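Local structure of squalene synthase HpnC (Alicyclobacillus acidocaldarius subsp. acidocaldarius, 4HD1) at residues G227-L230 with E231-P235; R141-L144 with G145-C149; L101-E104 with P105-L109; P42-Y45 with S46-F50; Y131-Y134 with S135-V139. The protein probably acts as a squalene synthase of the squalene/phytoene synthase family, joining isoprenoid diphosphates within an all-helical fold. One frame throughout, in Å; residues are numbered along the deposited sequence.

Contact 1. Residues G227-L230 with E231-P235; sequences GRRL and ESLVP
A short 3-10 turn that follows helix 207-227 carries Leu230 over to Val234, within the loop that leads into helix 236-257. Its backbone is tied by three successive i to i+3 bonds. Glu231 N donates to Arg228 O at 3.1 Å, Ser232 N to Arg229 O, and Leu233 N to Leu230 O at 2.9 Å. On the buried side a chi1 of -175° sets the branched end of Leu230 beside its carbonyl carbon and over Val234, where Leu230 CD1 meets Val234 CG1 at 3.8 Å, the two side chains crossing at about a right angle. Leu230 also packs on Leu157 of helix 152-172 and Leu242 of helix 236-257. Leu233, partly exposed, likewise touches Leu157, and its CG comes to rest 3.6 Å from Arg229 O. The charged groups keep to the outer side. Glu231 OE1 lies 4.3 Å from Arg228 NH2, well out of the guanidinium plane, so opposite charges are near but no N-H points at the oxygen; the salt bridge of this carboxylate is made by OE2 with Arg246. Ser232 CB sits over one face of the exposed Arg229 guanidinium. A water closes the turn on this side, donating to Arg228 O at 2.8 Å and hydrogen-bonded also to Ser232 OG at 2.8 Å.

Contact 2. Residues R141-L144 with G145-C149; sequences RLVL and GIFGC
Leu144 reaches forward to Cys149, its CD2 methyl 3.8 Å from Cys149 CB, and the two side chains close over the last turn of helix 137-146. Leu144 CG (chi1 -71°) and Cys149 SG both lie anti to their carbonyl carbons, which brings the branched end of the leucine alongside Cys149. Val143 and Phe147 meet more loosely through CG1 and CD2. The Phe147 ring turns its edge to the backbone of the preceding turn, CD2 standing 3.4 Å from Val143 O near the ring plane, and Ile146 lays CG1 against Leu142 O at 3.3 Å. An alanine in place of Leu144 is likely to open a gap beside Cys149 CB and to strip Leu238 of helix 236-257 of a hydrophobic neighbour. Arg141 takes no part in this cluster and makes a salt bridge with Asp159 of helix 152-172. The backbone carries the regular helical bonds as far as Phe147 N to Val143 O, after which Cys149 N reaches back to Leu144 O at 2.8 Å and Gly148 N to Gly145 O at 3.2 Å. With Gly148 at positive phi (69°), a value that favours glycine, these two bonds form the Schellman motif that ends the helix.

Contact 3. Residues L101-E104 with P105-L109; sequences LPME and PFLRL
The chain turns from the extended Leu101 and Pro102 into the first turn of helix 104-118, where Leu107 N donates to Met103 O at 3.2 Å and Arg108 N to Glu104 O at 2.9 Å. On the outer side of this turn Glu104 and Arg108 stack, carboxylate and guanidinium planes 27° apart. Glu104 OE2 lies over one face of the guanidinium, offset toward its rim and 3.0 Å from Arg108 NH2, a salt bridge of charges alone with no N-H directed at the oxygen. CG of Glu104 lies anti to the backbone N (chi1 -170°), which brings its extended chain alongside the arginine. The pair is an i to i+4 bridge on the opening turn of a helix, where a negative charge would probably interact favourably with the helix N-terminus. On the buried side, the Phe106 ring receives Leu101 CD1 at its edge, 4.0 Å from CZ, and Met103 O lies near the ring plane, while Phe50 of helix 41-56 meets the ring edge-to-face. The Pro102 and Pro105 rings cross at about a right angle, CG of the first 3.9 Å from CD of the second. Selenomethionine Met103 brings SE within 4.1 Å of Leu107 CD1, beside Arg77 of helix 65-81.

Contact 4. Residues P42-Y45 with S46-F50; sequences PHFY and SVYAF. With SO4 (sulfate ion), chain B.
The Phe44 and Tyr48 rings lie side by side and point the same way on helix 41-56, Phe44 CD2 3.9 Å from Tyr48 CE2, an approach oblique to the Phe44 ring. Phe44 O lies at the edge of the Tyr48 ring, 3.2 Å from Tyr48 CD2, and the same ring meets Phe29 and Tyr26 edge-to-face. These aromatics stand on a regular alpha-helical stretch, in which the backbone N-H groups of Ser46, Val47, Tyr48 and Ala49 each donate to the carbonyl four residues back. Phe44 packs against Val143 and Ile146 of helix 137-146, while Ser46 faces helix 87-99. Ser46 has OG between its backbone N and carbonyl carbon (chi1 62°), which places the hydroxyl 3.2 Å from His43 O; Thr95 OG1 is hydrogen-bonded to Ser46 OG and to His43 ND1. Tyr45 leaves another side of the helix, its ring edge directed at a sulfate ion that probably came from the crystallisation liquor and is held as well by Ala3 N and Arg19 NE. A phenylalanine in place of Tyr45 would probably leave the sulfate without one of its hydrogen-bond donors. Tyr45 OH donates to SO4 O3, although the 2.4 Å between them is too short to be taken literally. That oxygen lies in the plane of the Tyr45 ring, 3.4 Å from Tyr45 CE2.

Contact 5. Residues Y131-Y134 with S135-V139; sequences YCRY and SADPV
Ser135 folds tightly back over one face of the Tyr131 ring. A chi1 of 173°, with CG beside the carbonyl carbon, lets Tyr131 present that face to the serine: Ser135 OG stands 3.5 Å above the ring plane over its centre, and CB makes a CH-pi contact 4.0 Å from the ring centroid. The backbone is equally compact: Tyr131 O accepts from both Ser135 N and Tyr134 N, and Cys132 O from Ala136 N at 2.9 Å and Asp137 N at 3.0 Å. This shared carbonyl of Cys132 bridges a break between two successive helices of the all-helical fold, 125-135 and 137-146. Pro138 CG packs 3.4 Å from Tyr134 O, and Ser135 OG has a further partner in Gln166. The other side is looser, around the partly exposed Arg133. Asp137 OD2 meets Arg133 at CA (3.5 Å) and CG (3.6 Å), not at the guanidinium, whose plane stands 89° from the carboxylate; the arginine makes its salt bridge with Asp130, while Asp137 OD1 is bonded to Thr163. The junction lies between helix 152-172, whose Gln166 touches Tyr131, Cys132 and Ala136, and helix 104-118, where Arg108 and Leu109 meet Pro138 and Arg115 makes a cation-pi contact with Tyr134.

In the fold
Contacts 2, 4 and 5 are buried, contacts 1 and 3 only partly so. Contact 5 lies nearest the middle of the chain, its centre about 6 Å away, and contact 1 farthest, at about 18 Å. Contacts 2 and 5 share helix 137-146, one at its end, the other at its start. Contact 2 also joins its neighbours: Leu142 packs on Phe106 of contact 3 and Val47 of contact 4, and Cys149 on Val234 and Pro235 of contact 1. Apolar packing prevails in contacts 2 and 4, although 4 also has polar groups; charges mark the outer sides of contacts 1 and 3, while buried contact 5 keeps charged residues. Between contacts 3 and 5, Arg108 and Arg133 bring like charges close.

Contact 1. Residues G227-L230 with E231-P235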
loop_
_atom_site.group_PDB
_atom_site.type_symbol
_atom_site.label_atom_id
_atom_site.label_comp_id
_atom_site.label_asym_id
_atom_site.label_seq_id
_atom_site.Cartn_x
_atom_site.Cartn_y
_atom_site.Cartn_z
ATOM N N GLY A 227 13.636 -1.916 8.041
ATOM C CA GLY A 227 12.306 -1.579 8.571
ATOM C C GLY A 227 12.042 -2.109 9.968
ATOM O O GLY A 227 11.438 -1.427 10.806
ATOM N N ARG A 228 12.511 -3.332 10.197
ATOM C CA ARG A 228 12.461 -4.039 11.478
ATOM C C ARG A 228 12.666 -3.151 12.708
ATOM O O ARG A 228 12.062 -3.380 13.750
ATOM C CB ARG A 228 13.556 -5.098 11.467
ATOM C CG ARG A 228 13.216 -6.397 12.155
ATOM C CD ARG A 228 14.486 -7.202 12.291
ATOM N NE ARG A 228 14.242 -8.623 12.503
ATOM C CZ ARG A 228 13.864 -9.165 13.660
ATOM N NH1 ARG A 228 13.682 -10.476 13.741
ATOM N NH2 ARG A 228 13.656 -8.405 14.733
ATOM N N ARG A 229 13.532 -2.148 12.584
ATOM C CA ARG A 229 13.863 -1.268 13.705
ATOM C C ARG A 229 12.639 -0.541 14.277
ATOM O O ARG A 229 12.587 -0.258 15.471
ATOM C CB ARG A 229 14.968 -0.276 13.302
ATOM C CG ARG A 229 15.436 0.671 14.405
ATOM C CD ARG A 229 16.165 -0.047 15.531
ATOM N NE ARG A 229 16.327 0.829 16.692
ATOM C CZ ARG A 229 16.474 0.405 17.944
ATOM N NH1 ARG A 229 16.480 -0.897 18.210
ATOM N NH2 ARG A 229 16.605 1.284 18.934
ATOM N N LEU A 230 11.657 -0.263 13.423
ATOM C CA LEU A 230 10.415 0.404 13.832
ATOM C C LEU A 230 9.664 -0.381 14.929
ATOM O O LEU A 230 9.024 0.204 15.823
ATOM C CB LEU A 230 9.520 0.652 12.608
ATOM C CG LEU A 230 8.218 1.436 12.796
ATOM C CD1 LEU A 230 8.463 2.790 13.456
ATOM C CD2 LEU A 230 7.447 1.596 11.484
ATOM N N GLU A 231 9.769 -1.705 14.872
ATOM C CA GLU A 231 9.147 -2.565 15.881
ATOM C C GLU A 231 9.579 -2.254 17.320
ATOM O O GLU A 231 8.855 -2.582 18.255
ATOM C CB GLU A 231 9.376 -4.043 15.548
ATOM C CG GLU A 231 8.648 -4.476 14.283
ATOM C CD GLU A 231 9.181 -5.765 13.682
ATOM O OE1 GLU A 231 9.785 -6.589 14.414
ATOM O OE2 GLU A 231 8.986 -5.958 12.460
ATOM N N SER A 232 10.734 -1.614 17.505
ATOM C CA SER A 232 11.188 -1.256 18.853
ATOM C C SER A 232 10.784 0.156 19.280
ATOM O O SER A 232 11.148 0.597 20.373
ATOM C CB SER A 232 12.710 -1.392 18.963
ATOM O OG SER A 232 13.143 -2.647 18.480
ATOM N N LEU A 233 10.042 0.861 18.426
ATOM C CA LEU A 233 9.795 2.293 18.624
ATOM C C LEU A 233 8.311 2.654 18.706
ATOM O O LEU A 233 7.947 3.841 18.675
ATOM C CB LEU A 233 10.465 3.100 17.501
ATOM C CG LEU A 233 11.941 2.828 17.168
ATOM C CD1 LEU A 233 12.401 3.708 16.013
ATOM C CD2 LEU A 233 12.829 3.053 18.383
ATOM N N VAL A 234 7.456 1.636 18.812
ATOM C CA VAL A 234 6.004 1.835 18.769
ATOM C C VAL A 234 5.308 1.036 19.876
ATOM O O VAL A 234 5.927 0.137 20.447
ATOM C CB VAL A 234 5.423 1.472 17.378
ATOM C CG1 VAL A 234 6.005 2.382 16.307
ATOM C CG2 VAL A 234 5.682 0.009 17.030
ATOM N N PRO A 235 4.029 1.357 20.188
ATOM C CA PRO A 235 3.297 0.535 21.165
ATOM C C PRO A 235 3.303 -0.948 20.753
ATOM O O PRO A 235 3.300 -1.241 19.551
ATOM C CB PRO A 235 1.878 1.114 21.115
ATOM C CG PRO A 235 2.063 2.530 20.679
ATOM C CD PRO A 235 3.213 2.492 19.712
HETATM O O HOH W 1 13.109 -4.207 16.167
#

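Contact 2. Residues R141-L144 with G145-C149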
loop_
_atom_site.group_PDB
_atom_site.type_symbol
_atom_site.label_atom_id
_atom_site.label_comp_id
_atom_site.label_asym_id
_atom_site.label_seq_id
_atom_site.Cartn_x
_atom_site.Cartn_y
_atom_site.Cartn_z
ATOM N N ARG A 141 2.494 5.342 6.779
ATOM C CA ARG A 141 2.508 6.651 7.439
ATOM C C ARG A 141 1.199 6.979 8.179
ATOM O O ARG A 141 1.226 7.493 9.308
ATOM C CB ARG A 141 2.881 7.746 6.437
ATOM C CG ARG A 141 4.317 7.605 5.954
ATOM C CD ARG A 141 4.734 8.672 4.956
ATOM N NE ARG A 141 6.180 8.609 4.764
ATOM C CZ ARG A 141 6.948 9.631 4.393
ATOM N NH1 ARG A 141 6.417 10.821 4.145
ATOM N NH2 ARG A 141 8.256 9.457 4.269
ATOM N N LEU A 142 0.067 6.662 7.545
ATOM C CA LEU A 142 -1.250 6.841 8.158
ATOM C C LEU A 142 -1.464 5.906 9.352
ATOM O O LEU A 142 -2.052 6.310 10.357
ATOM C CB LEU A 142 -2.368 6.666 7.120
ATOM C CG LEU A 142 -2.400 7.698 5.985
ATOM C CD1 LEU A 142 -3.390 7.308 4.901
ATOM C CD2 LEU A 142 -2.678 9.106 6.503
ATOM N N VAL A 143 -0.983 4.668 9.238
ATOM C CA VAL A 143 -1.031 3.713 10.345
ATOM C C VAL A 143 -0.250 4.236 11.563
ATOM O O VAL A 143 -0.755 4.192 12.693
ATOM C CB VAL A 143 -0.564 2.298 9.908
ATOM C CG1 VAL A 143 -0.248 1.413 11.114
ATOM C CG2 VAL A 143 -1.624 1.644 9.021
ATOM N N LEU A 144 0.960 4.752 11.333
ATOM C CA LEU A 144 1.735 5.388 12.405
ATOM C C LEU A 144 0.943 6.544 12.997
ATOM O O LEU A 144 0.886 6.706 14.220
ATOM C CB LEU A 144 3.092 5.896 11.900
ATOM C CG LEU A 144 4.165 4.871 11.532
ATOM C CD1 LEU A 144 5.372 5.583 10.933
ATOM C CD2 LEU A 144 4.564 4.046 12.751
ATOM N N GLY A 145 0.325 7.332 12.115
ATOM C CA GLY A 145 -0.506 8.468 12.506
ATOM C C GLY A 145 -1.636 8.072 13.436
ATOM O O GLY A 145 -1.888 8.752 14.443
ATOM N N ILE A 146 -2.305 6.962 13.113
ATOM C CA ILE A 146 -3.422 6.467 13.929
ATOM C C ILE A 146 -2.949 6.116 15.343
ATOM O O ILE A 146 -3.644 6.402 16.314
ATOM C CB ILE A 146 -4.162 5.284 13.253
ATOM C CG1 ILE A 146 -4.881 5.769 11.981
ATOM C CG2 ILE A 146 -5.163 4.643 14.212
ATOM C CD1 ILE A 146 -5.472 4.666 11.121
ATOM N N PHE A 147 -1.751 5.544 15.444
ATOM C CA PHE A 147 -1.157 5.148 16.725
ATOM C C PHE A 147 -0.381 6.249 17.466
ATOM O O PHE A 147 0.192 5.981 18.518
ATOM C CB PHE A 147 -0.224 3.950 16.512
ATOM C CG PHE A 147 -0.927 2.624 16.493
ATOM C CD1 PHE A 147 -1.115 1.906 17.677
ATOM C CD2 PHE A 147 -1.405 2.086 15.296
ATOM C CE1 PHE A 147 -1.764 0.677 17.671
ATOM C CE2 PHE A 147 -2.049 0.854 15.286
ATOM C CZ PHE A 147 -2.232 0.151 16.477
ATOM N N GLY A 148 -0.353 7.467 16.927
ATOM C CA GLY A 148 0.436 8.564 17.510
ATOM C C GLY A 148 1.947 8.388 17.383
ATOM O O GLY A 148 2.707 8.774 18.280
ATOM N N CYS A 149 2.385 7.813 16.266
ATOM C CA CYS A 149 3.799 7.506 16.064
ATOM C C CYS A 149 4.397 8.140 14.814
ATOM O O CYS A 149 5.444 7.700 14.342
ATOM C CB CYS A 149 4.006 5.990 16.010
ATOM S SG CYS A 149 3.673 5.166 17.579
#

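Contact 3. Residues L101-E104 with P105-L109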
loop_
_atom_site.group_PDB
_atom_site.type_symbol
_atom_site.label_atom_id
_atom_site.label_comp_id
_atom_site.label_asym_id
_atom_site.label_seq_id
_atom_site.Cartn_x
_atom_site.Cartn_y
_atom_site.Cartn_z
ATOM N N LEU A 101 -4.096 13.573 11.449
ATOM C CA LEU A 101 -3.418 13.039 10.261
ATOM C C LEU A 101 -3.078 14.139 9.249
ATOM O O LEU A 101 -3.892 15.022 9.002
ATOM C CB LEU A 101 -4.263 11.947 9.592
ATOM C CG LEU A 101 -4.686 10.735 10.433
ATOM C CD1 LEU A 101 -5.596 9.824 9.626
ATOM C CD2 LEU A 101 -3.489 9.963 10.964
ATOM N N PRO A 102 -1.864 14.093 8.671
ATOM C CA PRO A 102 -1.504 15.059 7.630
ATOM C C PRO A 102 -2.177 14.727 6.294
ATOM O O PRO A 102 -2.591 13.584 6.082
ATOM C CB PRO A 102 0.017 14.892 7.518
ATOM C CG PRO A 102 0.247 13.471 7.890
ATOM C CD PRO A 102 -0.749 13.178 8.977
HETATM N N MSE A 103 -2.269 15.714 5.406
HETATM C CA MSE A 103 -2.942 15.542 4.121
HETATM C C MSE A 103 -2.109 14.802 3.067
HETATM O O MSE A 103 -2.656 14.060 2.251
HETATM C CB MSE A 103 -3.366 16.896 3.571
HETATM C CG MSE A 103 -4.643 16.861 2.768
HETATM SE SE MSE A 103 -4.871 18.528 1.796
HETATM C CE MSE A 103 -6.744 18.867 2.161
ATOM N N GLU A 104 -0.794 15.002 3.095
ATOM C CA GLU A 104 0.094 14.476 2.050
ATOM C C GLU A 104 -0.087 12.978 1.712
ATOM O O GLU A 104 -0.138 12.621 0.534
ATOM C CB GLU A 104 1.567 14.798 2.356
ATOM C CG GLU A 104 2.514 14.488 1.203
ATOM C CD GLU A 104 3.983 14.591 1.579
ATOM O OE1 GLU A 104 4.374 14.135 2.680
ATOM O OE2 GLU A 104 4.759 15.119 0.757
ATOM N N PRO A 105 -0.184 12.101 2.731
ATOM C CA PRO A 105 -0.326 10.684 2.370
ATOM C C PRO A 105 -1.596 10.367 1.585
ATOM O O PRO A 105 -1.561 9.523 0.689
ATOM C CB PRO A 105 -0.346 9.974 3.724
ATOM C CG PRO A 105 0.369 10.904 4.645
ATOM C CD PRO A 105 -0.006 12.280 4.185
ATOM N N PHE A 106 -2.700 11.037 1.914
ATOM C CA PHE A 106 -3.952 10.856 1.179
ATOM C C PHE A 106 -3.809 11.305 -0.276
ATOM O O PHE A 106 -4.202 10.574 -1.191
ATOM C CB PHE A 106 -5.095 11.605 1.856
ATOM C CG PHE A 106 -5.477 11.042 3.191
ATOM C CD1 PHE A 106 -6.311 9.934 3.280
ATOM C CD2 PHE A 106 -5.006 11.622 4.363
ATOM C CE1 PHE A 106 -6.664 9.410 4.515
ATOM C CE2 PHE A 106 -5.359 11.108 5.597
ATOM C CZ PHE A 106 -6.189 9.998 5.676
ATOM N N LEU A 107 -3.233 12.494 -0.476
ATOM C CA LEU A 107 -2.953 13.022 -1.818
ATOM C C LEU A 107 -1.989 12.134 -2.610
ATOM O O LEU A 107 -2.057 12.087 -3.829
ATOM C CB LEU A 107 -2.391 14.447 -1.746
ATOM C CG LEU A 107 -3.272 15.577 -1.208
ATOM C CD1 LEU A 107 -2.431 16.822 -0.954
ATOM C CD2 LEU A 107 -4.424 15.896 -2.150
ATOM N N ARG A 108 -1.095 11.435 -1.917
ATOM C CA ARG A 108 -0.144 10.549 -2.590
ATOM C C ARG A 108 -0.790 9.256 -3.071
ATOM O O ARG A 108 -0.451 8.747 -4.139
ATOM C CB ARG A 108 1.070 10.271 -1.712
ATOM C CG ARG A 108 2.027 11.440 -1.712
ATOM C CD ARG A 108 3.281 11.166 -0.914
ATOM N NE ARG A 108 4.287 12.182 -1.206
ATOM C CZ ARG A 108 5.462 12.280 -0.592
ATOM N NH1 ARG A 108 5.796 11.422 0.364
ATOM N NH2 ARG A 108 6.305 13.243 -0.934
ATOM N N LEU A 109 -1.732 8.745 -2.288
ATOM C CA LEU A 109 -2.485 7.558 -2.676
ATOM C C LEU A 109 -3.341 7.825 -3.904
ATOM O O LEU A 109 -3.513 6.938 -4.744
ATOM C CB LEU A 109 -3.355 7.073 -1.520
ATOM C CG LEU A 109 -2.560 6.358 -0.436
ATOM C CD1 LEU A 109 -3.352 6.332 0.862
ATOM C CD2 LEU A 109 -2.160 4.956 -0.889
#

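Contact 4. Residues P42-Y45 with S46-F50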
loop_
_atom_site.group_PDB
_atom_site.type_symbol
_atom_site.label_atom_id
_atom_site.label_comp_id
_atom_site.label_asym_id
_atom_site.label_seq_id
_atom_site.Cartn_x
_atom_site.Cartn_y
_atom_site.Cartn_z
ATOM N N PRO A 42 -11.947 1.911 14.264
ATOM C CA PRO A 42 -12.752 2.773 13.385
ATOM C C PRO A 42 -11.908 3.607 12.419
ATOM O O PRO A 42 -12.330 3.862 11.280
ATOM C CB PRO A 42 -13.479 3.697 14.369
ATOM C CG PRO A 42 -13.603 2.881 15.602
ATOM C CD PRO A 42 -12.299 2.129 15.682
ATOM N N HIS A 43 -10.720 4.010 12.867
ATOM C CA HIS A 43 -9.821 4.787 12.028
ATOM C C HIS A 43 -9.200 3.942 10.947
ATOM O O HIS A 43 -8.917 4.437 9.851
ATOM C CB HIS A 43 -8.787 5.492 12.889
ATOM C CG HIS A 43 -9.402 6.294 14.014
ATOM N ND1 HIS A 43 -10.240 7.329 13.791
ATOM C CD2 HIS A 43 -9.298 6.162 15.401
ATOM C CE1 HIS A 43 -10.647 7.838 14.970
ATOM N NE2 HIS A 43 -10.070 7.122 15.955
ATOM N N PHE A 44 -9.002 2.652 11.225
ATOM C CA PHE A 44 -8.578 1.722 10.180
ATOM C C PHE A 44 -9.667 1.605 9.099
ATOM O O PHE A 44 -9.358 1.665 7.905
ATOM C CB PHE A 44 -8.155 0.364 10.767
ATOM C CG PHE A 44 -6.694 0.301 11.142
ATOM C CD1 PHE A 44 -6.201 1.027 12.228
ATOM C CD2 PHE A 44 -5.798 -0.462 10.394
ATOM C CE1 PHE A 44 -4.850 0.983 12.563
ATOM C CE2 PHE A 44 -4.448 -0.514 10.722
ATOM C CZ PHE A 44 -3.976 0.211 11.807
ATOM N N TYR A 45 -10.932 1.493 9.520
ATOM C CA TYR A 45 -12.044 1.359 8.585
ATOM C C TYR A 45 -12.191 2.579 7.688
ATOM O O TYR A 45 -12.405 2.429 6.482
ATOM C CB TYR A 45 -13.365 1.047 9.300
ATOM C CG TYR A 45 -13.378 -0.282 10.025
ATOM C CD1 TYR A 45 -12.983 -1.459 9.383
ATOM C CD2 TYR A 45 -13.798 -0.368 11.351
ATOM C CE1 TYR A 45 -12.997 -2.677 10.044
ATOM C CE2 TYR A 45 -13.817 -1.586 12.023
ATOM C CZ TYR A 45 -13.412 -2.737 11.366
ATOM O OH TYR A 45 -13.423 -3.949 12.025
ATOM N N SER A 46 -12.050 3.777 8.252
ATOM C CA SER A 46 -12.201 4.990 7.439
ATOM C C SER A 46 -11.024 5.212 6.479
ATOM O O SER A 46 -11.218 5.670 5.349
ATOM C CB SER A 46 -12.432 6.227 8.307
ATOM O OG SER A 46 -11.332 6.458 9.164
ATOM N N VAL A 47 -9.811 4.882 6.921
ATOM C CA VAL A 47 -8.636 5.017 6.061
ATOM C C VAL A 47 -8.684 3.992 4.933
ATOM O O VAL A 47 -8.416 4.320 3.772
ATOM C CB VAL A 47 -7.326 4.913 6.856
ATOM C CG1 VAL A 47 -6.135 4.777 5.920
ATOM C CG2 VAL A 47 -7.168 6.139 7.743
ATOM N N TYR A 48 -9.056 2.762 5.273
ATOM C CA TYR A 48 -9.172 1.718 4.263
ATOM C C TYR A 48 -10.324 1.935 3.287
ATOM O O TYR A 48 -10.159 1.663 2.091
ATOM C CB TYR A 48 -9.178 0.328 4.896
ATOM C CG TYR A 48 -7.773 -0.170 5.140
ATOM C CD1 TYR A 48 -7.096 -0.910 4.167
ATOM C CD2 TYR A 48 -7.094 0.129 6.325
ATOM C CE1 TYR A 48 -5.798 -1.358 4.378
ATOM C CE2 TYR A 48 -5.794 -0.317 6.546
ATOM C CZ TYR A 48 -5.156 -1.060 5.571
ATOM O OH TYR A 48 -3.871 -1.504 5.776
ATOM N N ALA A 49 -11.463 2.445 3.768
ATOM C CA ALA A 49 -12.549 2.836 2.860
ATOM C C ALA A 49 -12.053 3.904 1.890
ATOM O O ALA A 49 -12.340 3.838 0.703
ATOM C CB ALA A 49 -13.784 3.319 3.615
ATOM N N PHE A 50 -11.276 4.868 2.379
ATOM C CA PHE A 50 -10.661 5.851 1.489
ATOM C C PHE A 50 -9.805 5.191 0.391
ATOM O O PHE A 50 -9.909 5.565 -0.777
ATOM C CB PHE A 50 -9.844 6.889 2.269
ATOM C CG PHE A 50 -9.002 7.772 1.385
ATOM C CD1 PHE A 50 -9.519 8.961 0.865
ATOM C CD2 PHE A 50 -7.703 7.401 1.044
ATOM C CE1 PHE A 50 -8.752 9.766 0.039
ATOM C CE2 PHE A 50 -6.935 8.198 0.212
ATOM C CZ PHE A 50 -7.460 9.383 -0.289
HETATM S S SO4 B . -15.217 -4.307 14.946
HETATM O O1 SO4 B . -15.300 -4.128 16.422
HETATM O O2 SO4 B . -16.130 -3.347 14.251
HETATM O O3 SO4 B . -13.846 -4.033 14.433
HETATM O O4 SO4 B . -15.584 -5.742 14.696
#

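Contact 5. Residues Y131-Y134 with S135-V139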
loop_
_atom_site.group_PDB
_atom_site.type_symbol
_atom_site.label_atom_id
_atom_site.label_comp_id
_atom_site.label_asym_id
_atom_site.label_seq_id
_atom_site.Cartn_x
_atom_site.Cartn_y
_atom_site.Cartn_z
ATOM N N TYR A 131 7.621 5.033 -7.452
ATOM C CA TYR A 131 6.216 4.634 -7.493
ATOM C C TYR A 131 5.738 4.190 -6.108
ATOM O O TYR A 131 4.664 4.598 -5.656
ATOM C CB TYR A 131 5.987 3.528 -8.530
ATOM C CG TYR A 131 4.590 2.932 -8.515
ATOM C CD1 TYR A 131 3.462 3.737 -8.698
ATOM C CD2 TYR A 131 4.400 1.561 -8.329
ATOM C CE1 TYR A 131 2.185 3.194 -8.680
ATOM C CE2 TYR A 131 3.126 1.005 -8.316
ATOM C CZ TYR A 131 2.024 1.825 -8.489
ATOM O OH TYR A 131 0.757 1.281 -8.480
ATOM N N CYS A 132 6.553 3.372 -5.440
ATOM C CA CYS A 132 6.260 2.887 -4.087
ATOM C C CYS A 132 6.019 4.003 -3.073
ATOM O O CYS A 132 5.232 3.827 -2.142
ATOM C CB CYS A 132 7.368 1.962 -3.595
ATOM S SG CYS A 132 7.422 0.402 -4.496
ATOM N N ARG A 133 6.682 5.145 -3.265
ATOM C CA ARG A 133 6.473 6.320 -2.411
ATOM C C ARG A 133 5.038 6.863 -2.476
ATOM O O ARG A 133 4.636 7.667 -1.627
ATOM C CB ARG A 133 7.476 7.425 -2.748
ATOM C CG ARG A 133 8.894 7.136 -2.269
ATOM C CD ARG A 133 9.903 8.150 -2.793
ATOM N NE ARG A 133 9.613 9.505 -2.325
ATOM C CZ ARG A 133 9.025 10.452 -3.053
ATOM N NH1 ARG A 133 8.663 10.210 -4.309
ATOM N NH2 ARG A 133 8.803 11.649 -2.526
ATOM N N TYR A 134 4.272 6.416 -3.473
ATOM C CA TYR A 134 2.893 6.871 -3.659
ATOM C C TYR A 134 1.895 5.757 -3.409
ATOM O O TYR A 134 0.822 6.000 -2.864
ATOM C CB TYR A 134 2.689 7.483 -5.060
ATOM C CG TYR A 134 3.515 8.732 -5.266
ATOM C CD1 TYR A 134 2.988 9.996 -4.991
ATOM C CD2 TYR A 134 4.840 8.649 -5.698
ATOM C CE1 TYR A 134 3.755 11.142 -5.151
ATOM C CE2 TYR A 134 5.613 9.785 -5.863
ATOM C CZ TYR A 134 5.067 11.025 -5.592
ATOM O OH TYR A 134 5.838 12.147 -5.761
ATOM N N SER A 135 2.253 4.540 -3.800
ATOM C CA SER A 135 1.339 3.409 -3.708
ATOM C C SER A 135 1.420 2.663 -2.381
ATOM O O SER A 135 0.426 2.099 -1.940
ATOM C CB SER A 135 1.582 2.433 -4.857
ATOM O OG SER A 135 2.956 2.106 -4.956
ATOM N N ALA A 136 2.590 2.652 -1.748
ATOM C CA ALA A 136 2.809 1.790 -0.583
ATOM C C ALA A 136 3.079 2.571 0.686
ATOM O O ALA A 136 2.356 2.410 1.675
ATOM C CB ALA A 136 3.936 0.801 -0.852
ATOM N N ASP A 137 4.114 3.414 0.653
ATOM C CA ASP A 137 4.515 4.236 1.811
ATOM C C ASP A 137 3.373 4.988 2.520
ATOM O O ASP A 137 3.356 5.038 3.748
ATOM C CB ASP A 137 5.595 5.254 1.426
ATOM C CG ASP A 137 6.897 4.606 0.975
ATOM O OD1 ASP A 137 6.982 3.351 0.928
ATOM O OD2 ASP A 137 7.842 5.377 0.666
ATOM N N PRO A 138 2.428 5.597 1.762
ATOM C CA PRO A 138 1.464 6.413 2.507
ATOM C C PRO A 138 0.590 5.633 3.504
ATOM O O PRO A 138 0.204 6.196 4.526
ATOM C CB PRO A 138 0.627 7.063 1.401
ATOM C CG PRO A 138 1.544 7.101 0.220
ATOM C CD PRO A 138 2.287 5.796 0.306
ATOM N N VAL A 139 0.315 4.355 3.233
ATOM C CA VAL A 139 -0.477 3.520 4.149
ATOM C C VAL A 139 0.213 3.414 5.509
ATOM O O VAL A 139 -0.403 3.672 6.565
ATOM C CB VAL A 139 -0.715 2.104 3.583
ATOM C CG1 VAL A 139 -1.655 1.326 4.494
ATOM C CG2 VAL A 139 -1.296 2.176 2.171
#